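Local coordinates for protein transcriptional activator TenA-1 (Sulfolobus solfataricus P2, PDB 2QZC) that is a putative TenA-like thiaminase of the TENA/THI-4/PQQC family, and so probably acts in the breakdown or salvage of thiamin-related compounds, at residues 133-138 / 190-195; 113-118 / 196-201; 20-25 / 139-144; 6-11 / 174-179. One frame throughout, in Å; residues are numbered along the deposited sequence.

Contact 1 (133-138 / 190-195); sequences AWTPCM and NIFINS
Pro136 lies over one face of the Phe192 ring. Its CG is 3.6 Å from the ring centroid and only 16° off the ring normal, so this is a CH-pi contact. The approach is shifted toward the CD2 and CE2 side of the ring, and CD of the proline also touches those two carbons. Thr135 meets the same ring in another way. Its CG2 comes in at the edge, near the ring plane, 3.9 Å from Phe192 CE2. The phenylalanine reaches both residues because CG is anti to its backbone N (chi1 -171°). One turn further on, Ser195 CB touches the same Pro136 CG, at 3.7 Å.

Ser195 OG donates a short hydrogen bond of 2.6 Å to Ala133 O. The bond lies in the carbonyl plane and uses a lone pair. Helix 127-148 is kinked here. At the kink, Cys137 N does not bond back to Ala133 O, which is consistent with this carbonyl accepting from Ser195 instead. His118 NE2 is hydrogen-bonded to the same OG. Packing is tight at Ala133, where CB is 3.5 Å from Ile191 CG2.

The axes of the two segments approach to 7.9 Å and cross at -39°. The contact is buried. Helix 110-125 adds His118 beside Ala133 and Tyr122 beside Ile191, and helix 166-179 brings Leu179 against Thr135. On the far side of helix 127-148, Trp134 packs on Met55 and Leu59 of helix 38-63.

Contact 2 (113-118 / 196-201); sequences YAYTRH and VRFEIG. With IMD (imidazole), chain C.
Phe198 wedges between Ala114, Tyr115 and His118. Its CB sits over the face of the Tyr115 ring, 3.5 Å from the centroid. In return, Tyr115 CA lies over the centre of the Phe198 ring. The ring planes are only 20° apart, but the rings are too far offset to stack. Phe198 CE2 reaches one face of the His118 ring, 3.6 Å from His118 CG.

Tyr115 has CG anti to the backbone N (chi1 -168°), which carries the ring across the neighbouring helix, so that the hydroxyl reaches Glu199. Tyr115 OH donates a 2.6 Å hydrogen bond to Glu199 OE2, on the anti side, tilted out of the carboxylate plane. Ring and carboxylate planes are 84° apart. The glutamate chain bends at chi2, and OE2 also accepts from N1 of the bound imidazole at 2.8 Å. A phenylalanine at Tyr115 would probably keep the ring packing but leave Glu199 OE2 without one of its two donors, and the carboxylate less fixed.

Asp48 is hydrogen-bonded to the same imidazole, which probably comes from the crystallisation liquor. The helices run roughly antiparallel. The aromatic cluster and the buried glutamate are consistent with the pocket of a TenA protein of heme oxygenase-like fold.

Contact 3 (20-25 / 139-144); sequences NKYVKH and FGYSIV
Tyr22 OH is hydrogen-bonded to Pro136 O, one turn before the segment 139-144 on helix 127-148. Within the contact itself the hydroxyl makes close van der Waals contacts. It lies 3.5 Å from Gly140 CA and 3.4 Å from Tyr141 CD1. The approach to Tyr141 is at the edge of that ring, near its plane, and the two tyrosine side chains cross at about a right angle. CG of Tyr22 is anti to the backbone N (chi1 165°), which sends the ring across to helix 127-148. Gly140 matters for this fit. At Gly140 a CB would point toward helix 18-23 and would probably clash with Tyr22 OH.

This is an all-helical, heme oxygenase-like fold, and here the short helix 18-23 packs against helix 127-148. The meeting place is close to the C-terminal end of the short helix.

The second half of the contact is apolar. Val23 points at helix 127-148, and its CB is 4.1 Å from Ile143 CG2. Val144 CG2 lies equally far from that CB, so the valine touches both branched side chains. The Val144 methyl also comes within 4.0 Å of Val23 O. Val23 CG1 lies over one face of the Tyr22 ring, offset toward its rim, so the two neighbouring residues also pack on each other. Glu199 of helix 186-208 touches both Tyr22 and Tyr141. Tyr141 OH is hydrogen-bonded to Tyr44 OH.

Contact 4 (6-11 / 174-179); sequences GNVENL and AILYAL
Leu179 CD2 packs against Val8 and Leu11 where two helices of the all-helical, heme oxygenase-like fold meet. The axis directions of the segments differ by 86°, and the axes are 9.6 Å apart at closest approach. Leu179 CD2 is 4.1 Å from Val8 CB and 4.2 Å from Leu11 CD1. With chi1 at -174°, Leu179 CG lies opposite its backbone N and the isobutyl group reaches helix 6-14. Leu176, one turn earlier, adds CD2 at 3.8 Å from Val8 CB. The valine CB is thus met by methyls of two leucines.

Asn7 closes the contact at the end of helix 166-179. Its CB lies against Leu179 CG, and its amide reaches the last residue of that helix. The same ND2 is hydrogen-bonded to Val182 O in the chain that follows. With an alanine in place of Asn7, Leu179 O and Val182 O would probably each lose this donor, and the helix end is likely to be held less firmly to helix 6-14.

Further out, Ile184 touches both Asn7 and Leu11. Leu189 and Phe192 of helix 186-208 pack on Leu11, while Phe139 of helix 127-148 lies against Val8. The bond itself is 2.8 Å from Asn7 ND2 to Leu179 O. The acceptor lies in the plane of the Asn7 amide, but the donor stands above the Leu179 carbonyl plane, 36° out of it.

In the fold
The four contacts tie together one all-helical chain. Along it the segments come in the order 6-11, 20-25, 113-118, 133-138, 139-144, 174-179, 190-195, 196-201. Contacts 1 and 2 share helix 186-208, and their centres are about 9 Å apart; contact 1 is nested inside the loop closed by contact 2. Contacts 1 and 3 share helix 127-148, with centres about 12 Å apart. Contact 4 lies further out and joins the first helix, 6-14, to helix 166-179; contact 3 is nested within its loop. Contacts 2 and 4 are about 20 Å apart between centres and do not touch. Contact 1 touches all three others. Contacts 2 and 3 meet close to the bound imidazole, which may mark a pocket.

Contact 1 (133-138 / 190-195)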
loop_
_atom_site.group_PDB
_atom_site.type_symbol
_atom_site.label_atom_id
_atom_site.label_comp_id
_atom_site.label_asym_id
_atom_site.label_seq_id
_atom_site.Cartn_x
_atom_site.Cartn_y
_atom_site.Cartn_z
ATOM N N ALA A 133 0.452 0.790 17.292
ATOM C CA ALA A 133 1.722 0.073 17.409
ATOM C C ALA A 133 2.849 0.673 16.597
ATOM O O ALA A 133 4.009 0.532 16.949
ATOM C CB ALA A 133 1.517 -1.387 17.011
ATOM N N TRP A 134 2.510 1.301 15.479
ATOM C CA TRP A 134 3.442 1.883 14.525
ATOM C C TRP A 134 3.882 3.303 14.882
ATOM O O TRP A 134 4.936 3.755 14.450
ATOM C CB TRP A 134 2.716 1.895 13.159
ATOM C CG TRP A 134 3.499 2.288 11.970
ATOM C CD1 TRP A 134 4.782 1.948 11.682
ATOM C CD2 TRP A 134 3.035 3.079 10.863
ATOM N NE1 TRP A 134 5.133 2.447 10.446
ATOM C CE2 TRP A 134 4.093 3.148 9.917
ATOM C CE3 TRP A 134 1.820 3.704 10.575
ATOM C CZ2 TRP A 134 3.986 3.897 8.703
ATOM C CZ3 TRP A 134 1.696 4.417 9.363
ATOM C CH2 TRP A 134 2.766 4.486 8.459
ATOM N N THR A 135 3.103 4.008 15.701
ATOM C CA THR A 135 3.364 5.429 15.988
ATOM C C THR A 135 4.689 5.681 16.700
ATOM O O THR A 135 5.379 6.602 16.312
ATOM C CB THR A 135 2.166 6.055 16.698
ATOM O OG1 THR A 135 1.057 6.013 15.792
ATOM C CG2 THR A 135 2.451 7.526 17.032
ATOM N N PRO A 136 5.093 4.843 17.698
ATOM C CA PRO A 136 6.398 5.135 18.335
ATOM C C PRO A 136 7.591 5.188 17.387
ATOM O O PRO A 136 8.409 6.117 17.460
ATOM C CB PRO A 136 6.512 4.009 19.365
ATOM C CG PRO A 136 5.064 3.751 19.744
ATOM C CD PRO A 136 4.360 3.793 18.438
ATOM N N CYS A 137 7.686 4.238 16.463
ATOM C CA CYS A 137 8.745 4.222 15.486
ATOM C C CYS A 137 8.733 5.485 14.615
ATOM O O CYS A 137 9.744 6.163 14.456
ATOM C CB CYS A 137 8.549 2.996 14.616
ATOM S SG CYS A 137 9.578 2.971 13.248
HETATM N N MSE A 138 7.557 5.824 14.111
HETATM C CA MSE A 138 7.466 6.938 13.161
HETATM C C MSE A 138 7.629 8.281 13.819
HETATM O O MSE A 138 8.496 9.083 13.431
HETATM C CB MSE A 138 6.140 6.851 12.407
HETATM C CG MSE A 138 5.975 5.575 11.585
HETATM SE SE MSE A 138 7.337 5.254 10.189
HETATM C CE MSE A 138 7.032 6.796 9.133
ATOM N N ASN A 190 -1.460 0.144 25.953
ATOM C CA ASN A 190 -0.573 -0.983 26.256
ATOM C C ASN A 190 0.181 -1.488 25.028
ATOM O O ASN A 190 1.354 -1.861 25.147
ATOM C CB ASN A 190 -1.342 -2.084 26.971
ATOM C CG ASN A 190 -1.648 -1.715 28.424
ATOM O OD1 ASN A 190 -0.984 -0.855 29.007
ATOM N ND2 ASN A 190 -2.625 -2.410 29.012
ATOM N N ILE A 191 -0.452 -1.402 23.860
ATOM C CA ILE A 191 0.216 -1.743 22.583
ATOM C C ILE A 191 1.342 -0.727 22.319
ATOM O O ILE A 191 2.474 -1.091 21.947
ATOM C CB ILE A 191 -0.791 -1.782 21.414
ATOM C CG1 ILE A 191 -1.743 -2.956 21.592
ATOM C CG2 ILE A 191 -0.079 -1.919 20.041
ATOM C CD1 ILE A 191 -2.981 -2.925 20.665
ATOM N N PHE A 192 1.029 0.570 22.460
ATOM C CA PHE A 192 1.977 1.662 22.279
ATOM C C PHE A 192 3.163 1.470 23.228
ATOM O O PHE A 192 4.339 1.612 22.832
ATOM C CB PHE A 192 1.262 2.994 22.546
ATOM C CG PHE A 192 2.027 4.236 22.200
ATOM C CD1 PHE A 192 2.842 4.849 23.153
ATOM C CD2 PHE A 192 1.876 4.867 20.956
ATOM C CE1 PHE A 192 3.521 6.026 22.860
ATOM C CE2 PHE A 192 2.527 6.052 20.669
ATOM C CZ PHE A 192 3.363 6.625 21.635
ATOM N N ILE A 193 2.881 1.158 24.493
ATOM C CA ILE A 193 3.956 0.918 25.498
ATOM C C ILE A 193 4.885 -0.228 25.031
ATOM O O ILE A 193 6.098 -0.086 25.085
ATOM C CB ILE A 193 3.372 0.582 26.903
ATOM C CG1 ILE A 193 2.703 1.835 27.511
ATOM C CG2 ILE A 193 4.464 0.010 27.831
ATOM C CD1 ILE A 193 1.836 1.561 28.744
ATOM N N ASN A 194 4.296 -1.316 24.528
ATOM C CA ASN A 194 5.110 -2.440 24.024
ATOM C C ASN A 194 6.022 -1.993 22.887
ATOM O O ASN A 194 7.217 -2.353 22.871
ATOM C CB ASN A 194 4.300 -3.680 23.632
ATOM C CG ASN A 194 3.960 -4.559 24.813
ATOM O OD1 ASN A 194 4.484 -4.344 25.932
ATOM N ND2 ASN A 194 3.096 -5.564 24.593
ATOM N N SER A 195 5.499 -1.198 21.943
ATOM C CA SER A 195 6.353 -0.672 20.878
ATOM C C SER A 195 7.510 0.174 21.396
ATOM O O SER A 195 8.653 0.053 20.915
ATOM C CB SER A 195 5.542 0.072 19.840
ATOM O OG SER A 195 4.731 -0.823 19.094
#

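Contact 2 (113-118 / 196-201)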
loop_
_atom_site.group_PDB
_atom_site.type_symbol
_atom_site.label_atom_id
_atom_site.label_comp_id
_atom_site.label_asym_id
_atom_site.label_seq_id
_atom_site.Cartn_x
_atom_site.Cartn_y
_atom_site.Cartn_z
ATOM N N TYR A 113 13.344 -9.405 15.677
ATOM C CA TYR A 113 12.405 -10.478 15.308
ATOM C C TYR A 113 11.067 -10.278 16.008
ATOM O O TYR A 113 9.972 -10.250 15.423
ATOM C CB TYR A 113 12.991 -11.869 15.609
ATOM C CG TYR A 113 12.090 -12.948 15.022
ATOM C CD1 TYR A 113 12.142 -13.257 13.681
ATOM C CD2 TYR A 113 11.171 -13.606 15.781
ATOM C CE1 TYR A 113 11.289 -14.183 13.110
ATOM C CE2 TYR A 113 10.285 -14.553 15.205
ATOM C CZ TYR A 113 10.379 -14.841 13.876
ATOM O OH TYR A 113 9.489 -15.711 13.286
ATOM N N ALA A 114 11.128 -10.094 17.327
ATOM C CA ALA A 114 9.921 -9.892 18.115
ATOM C C ALA A 114 9.139 -8.647 17.696
ATOM O O ALA A 114 7.896 -8.667 17.603
ATOM C CB ALA A 114 10.308 -9.774 19.627
ATOM N N TYR A 115 9.853 -7.562 17.468
ATOM C CA TYR A 115 9.247 -6.275 17.135
ATOM C C TYR A 115 8.510 -6.366 15.795
ATOM O O TYR A 115 7.334 -5.929 15.656
ATOM C CB TYR A 115 10.297 -5.190 17.139
ATOM C CG TYR A 115 9.832 -3.738 17.101
ATOM C CD1 TYR A 115 8.492 -3.339 17.164
ATOM C CD2 TYR A 115 10.806 -2.734 17.136
ATOM C CE1 TYR A 115 8.122 -1.993 17.168
ATOM C CE2 TYR A 115 10.436 -1.385 17.174
ATOM C CZ TYR A 115 9.088 -1.015 17.190
ATOM O OH TYR A 115 8.750 0.325 17.201
ATOM N N THR A 116 9.195 -6.947 14.814
ATOM C CA THR A 116 8.519 -7.127 13.518
ATOM C C THR A 116 7.286 -8.025 13.646
ATOM O O THR A 116 6.254 -7.742 13.051
ATOM C CB THR A 116 9.485 -7.607 12.429
ATOM O OG1 THR A 116 10.006 -8.893 12.785
ATOM C CG2 THR A 116 10.594 -6.587 12.155
ATOM N N ARG A 117 7.384 -9.134 14.401
ATOM C CA ARG A 117 6.223 -10.007 14.570
ATOM C C ARG A 117 5.078 -9.326 15.316
ATOM O O ARG A 117 3.887 -9.617 15.063
ATOM C CB ARG A 117 6.615 -11.381 15.142
ATOM C CG ARG A 117 7.042 -12.377 14.094
ATOM C CD ARG A 117 8.160 -11.918 13.194
ATOM N NE ARG A 117 8.517 -12.941 12.218
ATOM C CZ ARG A 117 9.300 -12.725 11.164
ATOM N NH1 ARG A 117 9.840 -11.543 10.928
ATOM N NH2 ARG A 117 9.575 -13.742 10.375
ATOM N N HIS A 118 5.412 -8.418 16.227
ATOM C CA HIS A 118 4.426 -7.565 16.954
ATOM C C HIS A 118 3.627 -6.712 15.942
ATOM O O HIS A 118 2.399 -6.665 15.972
ATOM C CB HIS A 118 5.228 -6.702 17.947
ATOM C CG HIS A 118 4.508 -5.556 18.598
ATOM N ND1 HIS A 118 3.573 -5.706 19.605
ATOM C CD2 HIS A 118 4.709 -4.222 18.458
ATOM C CE1 HIS A 118 3.236 -4.501 20.040
ATOM N NE2 HIS A 118 3.916 -3.592 19.374
ATOM N N VAL A 196 7.230 1.015 22.407
ATOM C CA VAL A 196 8.299 1.815 23.012
ATOM C C VAL A 196 9.337 0.897 23.695
ATOM O O VAL A 196 10.549 1.108 23.561
ATOM C CB VAL A 196 7.743 2.884 23.996
ATOM C CG1 VAL A 196 8.906 3.617 24.708
ATOM C CG2 VAL A 196 6.835 3.863 23.249
ATOM N N ARG A 197 8.885 -0.145 24.389
ATOM C CA ARG A 197 9.831 -1.106 24.981
ATOM C C ARG A 197 10.691 -1.752 23.890
ATOM O O ARG A 197 11.896 -1.939 24.071
ATOM C CB ARG A 197 9.145 -2.193 25.769
ATOM C CG ARG A 197 8.440 -1.693 27.045
ATOM C CD ARG A 197 7.885 -2.885 27.837
ATOM N NE ARG A 197 7.100 -2.421 29.000
ATOM C CZ ARG A 197 7.603 -2.033 30.156
ATOM N NH1 ARG A 197 8.897 -1.968 30.382
ATOM N NH2 ARG A 197 6.739 -1.668 31.108
ATOM N N PHE A 198 10.093 -2.077 22.741
ATOM C CA PHE A 198 10.868 -2.683 21.672
ATOM C C PHE A 198 11.885 -1.697 21.085
ATOM O O PHE A 198 12.974 -2.112 20.669
ATOM C CB PHE A 198 9.967 -3.237 20.559
ATOM C CG PHE A 198 9.206 -4.466 20.929
ATOM C CD1 PHE A 198 9.908 -5.604 21.286
ATOM C CD2 PHE A 198 7.841 -4.582 20.722
ATOM C CE1 PHE A 198 9.236 -6.802 21.593
ATOM C CE2 PHE A 198 7.164 -5.713 21.041
ATOM C CZ PHE A 198 7.840 -6.846 21.466
ATOM N N GLU A 199 11.538 -0.420 20.986
ATOM C CA GLU A 199 12.489 0.595 20.496
ATOM C C GLU A 199 13.697 0.694 21.407
ATOM O O GLU A 199 14.858 0.708 20.961
ATOM C CB GLU A 199 11.801 1.953 20.383
ATOM C CG GLU A 199 10.836 2.063 19.232
ATOM C CD GLU A 199 11.509 2.059 17.879
ATOM O OE1 GLU A 199 12.747 2.264 17.783
ATOM O OE2 GLU A 199 10.793 1.852 16.863
ATOM N N ILE A 200 13.448 0.768 22.720
ATOM C CA ILE A 200 14.536 0.802 23.703
ATOM C C ILE A 200 15.425 -0.446 23.533
ATOM O O ILE A 200 16.674 -0.348 23.464
ATOM C CB ILE A 200 13.979 0.886 25.125
ATOM C CG1 ILE A 200 13.240 2.209 25.337
ATOM C CG2 ILE A 200 15.120 0.755 26.160
ATOM C CD1 ILE A 200 12.293 2.225 26.570
ATOM N N GLY A 201 14.791 -1.606 23.449
ATOM C CA GLY A 201 15.502 -2.850 23.244
ATOM C C GLY A 201 16.274 -2.899 21.949
ATOM O O GLY A 201 17.346 -3.500 21.866
HETATM N N1 IMD C . 12.582 1.240 14.807
HETATM C C2 IMD C . 12.945 1.802 13.677
HETATM N N3 IMD C . 13.879 1.038 13.140
HETATM C C4 IMD C . 14.070 -0.030 13.918
HETATM C C5 IMD C . 13.231 0.084 14.997
#

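Contact 3 (20-25 / 139-144)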
loop_
_atom_site.group_PDB
_atom_site.type_symbol
_atom_site.label_atom_id
_atom_site.label_comp_id
_atom_site.label_asym_id
_atom_site.label_seq_id
_atom_site.Cartn_x
_atom_site.Cartn_y
_atom_site.Cartn_z
ATOM N N ASN A 20 11.520 8.941 27.394
ATOM C CA ASN A 20 12.894 9.459 27.329
ATOM C C ASN A 20 13.935 8.345 27.267
ATOM O O ASN A 20 15.003 8.556 26.685
ATOM C CB ASN A 20 13.184 10.476 28.446
ATOM C CG ASN A 20 12.530 11.832 28.171
ATOM O OD1 ASN A 20 12.219 12.180 27.023
ATOM N ND2 ASN A 20 12.306 12.591 29.228
ATOM N N LYS A 21 13.637 7.169 27.827
ATOM C CA LYS A 21 14.553 6.021 27.674
ATOM C C LYS A 21 14.726 5.648 26.200
ATOM O O LYS A 21 15.758 5.115 25.802
ATOM C CB LYS A 21 14.113 4.815 28.487
ATOM C CG LYS A 21 14.320 5.007 29.992
ATOM C CD LYS A 21 13.872 3.828 30.800
ATOM C CE LYS A 21 14.134 4.069 32.286
ATOM N NZ LYS A 21 13.821 2.827 33.042
ATOM N N TYR A 22 13.681 5.913 25.401
ATOM C CA TYR A 22 13.689 5.700 23.953
ATOM C C TYR A 22 14.359 6.862 23.206
ATOM O O TYR A 22 15.381 6.671 22.535
ATOM C CB TYR A 22 12.231 5.468 23.479
ATOM C CG TYR A 22 11.934 5.574 21.992
ATOM C CD1 TYR A 22 12.857 5.202 21.029
ATOM C CD2 TYR A 22 10.666 5.984 21.553
ATOM C CE1 TYR A 22 12.568 5.306 19.677
ATOM C CE2 TYR A 22 10.356 6.060 20.194
ATOM C CZ TYR A 22 11.309 5.672 19.273
ATOM O OH TYR A 22 11.030 5.743 17.922
ATOM N N VAL A 23 13.791 8.054 23.291
ATOM C CA VAL A 23 14.250 9.168 22.460
ATOM C C VAL A 23 15.532 9.844 22.945
ATOM O O VAL A 23 16.127 10.602 22.174
ATOM C CB VAL A 23 13.145 10.201 22.169
ATOM C CG1 VAL A 23 11.946 9.552 21.454
ATOM C CG2 VAL A 23 12.726 10.953 23.445
ATOM N N LYS A 24 15.937 9.560 24.175
ATOM C CA LYS A 24 17.217 10.044 24.726
ATOM C C LYS A 24 18.113 8.861 25.089
ATOM O O LYS A 24 18.992 8.965 25.956
ATOM C CB LYS A 24 17.000 10.965 25.947
ATOM C CG LYS A 24 16.134 12.152 25.680
ATOM C CD LYS A 24 15.972 13.028 26.951
ATOM C CE LYS A 24 15.309 14.383 26.618
ATOM N NZ LYS A 24 15.224 15.224 27.824
ATOM N N HIS A 25 17.949 7.731 24.381
ATOM C CA HIS A 25 18.757 6.535 24.627
ATOM C C HIS A 25 20.259 6.817 24.417
ATOM O O HIS A 25 20.618 7.643 23.583
ATOM C CB HIS A 25 18.334 5.427 23.630
ATOM C CG HIS A 25 18.793 4.059 24.005
ATOM N ND1 HIS A 25 20.072 3.584 23.769
ATOM C CD2 HIS A 25 18.102 3.042 24.569
ATOM C CE1 HIS A 25 20.147 2.343 24.222
ATOM N NE2 HIS A 25 18.963 1.993 24.719
ATOM N N PHE A 139 6.869 8.509 14.856
ATOM C CA PHE A 139 6.896 9.795 15.562
ATOM C C PHE A 139 8.200 9.972 16.316
ATOM O O PHE A 139 8.808 11.053 16.267
ATOM C CB PHE A 139 5.685 9.946 16.521
ATOM C CG PHE A 139 5.572 11.323 17.149
ATOM C CD1 PHE A 139 4.961 12.327 16.440
ATOM C CD2 PHE A 139 6.074 11.576 18.414
ATOM C CE1 PHE A 139 4.850 13.581 16.983
ATOM C CE2 PHE A 139 5.989 12.859 18.958
ATOM C CZ PHE A 139 5.381 13.843 18.231
ATOM N N GLY A 140 8.668 8.922 16.986
ATOM C CA GLY A 140 9.886 8.999 17.747
ATOM C C GLY A 140 11.068 9.298 16.869
ATOM O O GLY A 140 11.937 10.072 17.260
ATOM N N TYR A 141 11.142 8.699 15.684
ATOM C CA TYR A 141 12.263 9.008 14.789
ATOM C C TYR A 141 12.245 10.463 14.289
ATOM O O TYR A 141 13.307 11.036 14.034
ATOM C CB TYR A 141 12.373 8.005 13.635
ATOM C CG TYR A 141 13.187 6.765 13.958
ATOM C CD1 TYR A 141 12.995 6.034 15.147
ATOM C CD2 TYR A 141 14.164 6.329 13.099
ATOM C CE1 TYR A 141 13.727 4.871 15.424
ATOM C CE2 TYR A 141 14.875 5.168 13.356
ATOM C CZ TYR A 141 14.724 4.476 14.531
ATOM O OH TYR A 141 15.463 3.339 14.758
ATOM N N SER A 142 11.068 11.059 14.193
ATOM C CA SER A 142 10.968 12.493 13.846
ATOM C C SER A 142 11.690 13.338 14.907
ATOM O O SER A 142 12.504 14.229 14.574
ATOM C CB SER A 142 9.505 12.902 13.736
ATOM O OG SER A 142 9.414 14.230 13.224
ATOM N N ILE A 143 11.440 13.019 16.185
ATOM C CA ILE A 143 12.032 13.697 17.354
ATOM C C ILE A 143 13.542 13.483 17.391
ATOM O O ILE A 143 14.342 14.401 17.643
ATOM C CB ILE A 143 11.373 13.174 18.685
ATOM C CG1 ILE A 143 9.968 13.758 18.794
ATOM C CG2 ILE A 143 12.190 13.536 19.952
ATOM C CD1 ILE A 143 9.193 13.204 19.942
ATOM N N VAL A 144 13.939 12.248 17.197
ATOM C CA VAL A 144 15.341 11.886 17.242
ATOM C C VAL A 144 16.119 12.542 16.110
ATOM O O VAL A 144 17.233 13.030 16.328
ATOM C CB VAL A 144 15.510 10.348 17.235
ATOM C CG1 VAL A 144 16.992 9.919 17.052
ATOM C CG2 VAL A 144 14.890 9.741 18.509
#

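Contact 4 (6-11 / 174-179)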
loop_
_atom_site.group_PDB
_atom_site.type_symbol
_atom_site.label_atom_id
_atom_site.label_comp_id
_atom_site.label_asym_id
_atom_site.label_seq_id
_atom_site.Cartn_x
_atom_site.Cartn_y
_atom_site.Cartn_z
ATOM N N GLY A 6 -3.333 16.139 21.484
ATOM C CA GLY A 6 -4.262 15.075 21.189
ATOM C C GLY A 6 -3.744 13.683 21.539
ATOM O O GLY A 6 -3.044 13.497 22.533
ATOM N N ASN A 7 -4.136 12.724 20.713
ATOM C CA ASN A 7 -3.826 11.310 20.956
ATOM C C ASN A 7 -2.334 11.032 21.173
ATOM O O ASN A 7 -1.969 10.324 22.145
ATOM C CB ASN A 7 -4.416 10.403 19.855
ATOM C CG ASN A 7 -5.912 10.148 20.013
ATOM O OD1 ASN A 7 -6.494 10.392 21.080
ATOM N ND2 ASN A 7 -6.528 9.583 18.958
ATOM N N VAL A 8 -1.467 11.570 20.303
ATOM C CA VAL A 8 -0.030 11.262 20.465
ATOM C C VAL A 8 0.523 11.783 21.785
ATOM O O VAL A 8 1.295 11.116 22.433
ATOM C CB VAL A 8 0.842 11.645 19.256
ATOM C CG1 VAL A 8 1.090 13.128 19.188
ATOM C CG2 VAL A 8 2.157 10.828 19.312
ATOM N N GLU A 9 0.065 12.968 22.228
ATOM C CA GLU A 9 0.482 13.510 23.534
ATOM C C GLU A 9 0.049 12.603 24.707
ATOM O O GLU A 9 0.790 12.347 25.650
ATOM C CB GLU A 9 -0.081 14.936 23.699
ATOM C CG GLU A 9 0.352 15.668 24.946
ATOM C CD GLU A 9 -0.358 17.033 25.162
ATOM O OE1 GLU A 9 -1.534 17.229 24.718
ATOM O OE2 GLU A 9 0.264 17.881 25.834
ATOM N N ASN A 10 -1.193 12.143 24.645
ATOM C CA ASN A 10 -1.731 11.293 25.691
ATOM C C ASN A 10 -1.039 9.935 25.727
ATOM O O ASN A 10 -0.834 9.384 26.802
ATOM C CB ASN A 10 -3.237 11.120 25.506
ATOM C CG ASN A 10 -4.008 12.432 25.627
ATOM O OD1 ASN A 10 -3.536 13.381 26.244
ATOM N ND2 ASN A 10 -5.197 12.459 25.063
ATOM N N LEU A 11 -0.726 9.393 24.549
ATOM C CA LEU A 11 -0.018 8.115 24.463
ATOM C C LEU A 11 1.387 8.299 25.031
ATOM O O LEU A 11 1.811 7.488 25.851
ATOM C CB LEU A 11 0.022 7.593 23.028
ATOM C CG LEU A 11 -1.315 7.052 22.504
ATOM C CD1 LEU A 11 -1.375 7.003 20.967
ATOM C CD2 LEU A 11 -1.641 5.676 23.095
ATOM N N ALA A 174 0.421 13.077 8.170
ATOM C CA ALA A 174 -0.606 12.180 7.632
ATOM C C ALA A 174 -0.946 11.045 8.634
ATOM O O ALA A 174 -2.104 10.666 8.796
ATOM C CB ALA A 174 -0.171 11.608 6.290
ATOM N N ILE A 175 0.085 10.522 9.309
ATOM C CA ILE A 175 -0.101 9.475 10.321
ATOM C C ILE A 175 -0.902 10.011 11.502
ATOM O O ILE A 175 -1.835 9.356 11.964
ATOM C CB ILE A 175 1.277 8.897 10.741
ATOM C CG1 ILE A 175 1.904 8.135 9.558
ATOM C CG2 ILE A 175 1.128 7.997 12.029
ATOM C CD1 ILE A 175 3.416 7.847 9.708
ATOM N N LEU A 176 -0.572 11.222 11.953
ATOM C CA LEU A 176 -1.277 11.841 13.081
ATOM C C LEU A 176 -2.727 12.171 12.722
ATOM O O LEU A 176 -3.578 12.055 13.592
ATOM C CB LEU A 176 -0.523 13.049 13.649
ATOM C CG LEU A 176 0.841 12.761 14.324
ATOM C CD1 LEU A 176 1.461 14.019 14.922
ATOM C CD2 LEU A 176 0.762 11.664 15.419
ATOM N N TYR A 177 -3.008 12.587 11.470
ATOM C CA TYR A 177 -4.383 12.825 11.002
ATOM C C TYR A 177 -5.208 11.521 11.139
ATOM O O TYR A 177 -6.364 11.522 11.582
ATOM C CB TYR A 177 -4.314 13.355 9.556
ATOM C CG TYR A 177 -5.616 13.731 8.875
ATOM C CD1 TYR A 177 -6.497 14.651 9.459
ATOM C CD2 TYR A 177 -5.923 13.243 7.594
ATOM C CE1 TYR A 177 -7.699 15.014 8.811
ATOM C CE2 TYR A 177 -7.114 13.620 6.925
ATOM C CZ TYR A 177 -7.989 14.499 7.544
ATOM O OH TYR A 177 -9.154 14.860 6.899
ATOM N N ALA A 178 -4.603 10.391 10.759
ATOM C CA ALA A 178 -5.263 9.084 10.906
ATOM C C ALA A 178 -5.408 8.690 12.388
ATOM O O ALA A 178 -6.432 8.180 12.799
ATOM C CB ALA A 178 -4.491 7.994 10.177
ATOM N N LEU A 179 -4.357 8.926 13.179
ATOM C CA LEU A 179 -4.386 8.621 14.613
ATOM C C LEU A 179 -5.467 9.403 15.353
ATOM O O LEU A 179 -6.065 8.857 16.293
ATOM C CB LEU A 179 -3.014 8.855 15.268
ATOM C CG LEU A 179 -2.813 8.469 16.735
ATOM C CD1 LEU A 179 -2.926 6.944 16.918
ATOM C CD2 LEU A 179 -1.460 8.924 17.220
#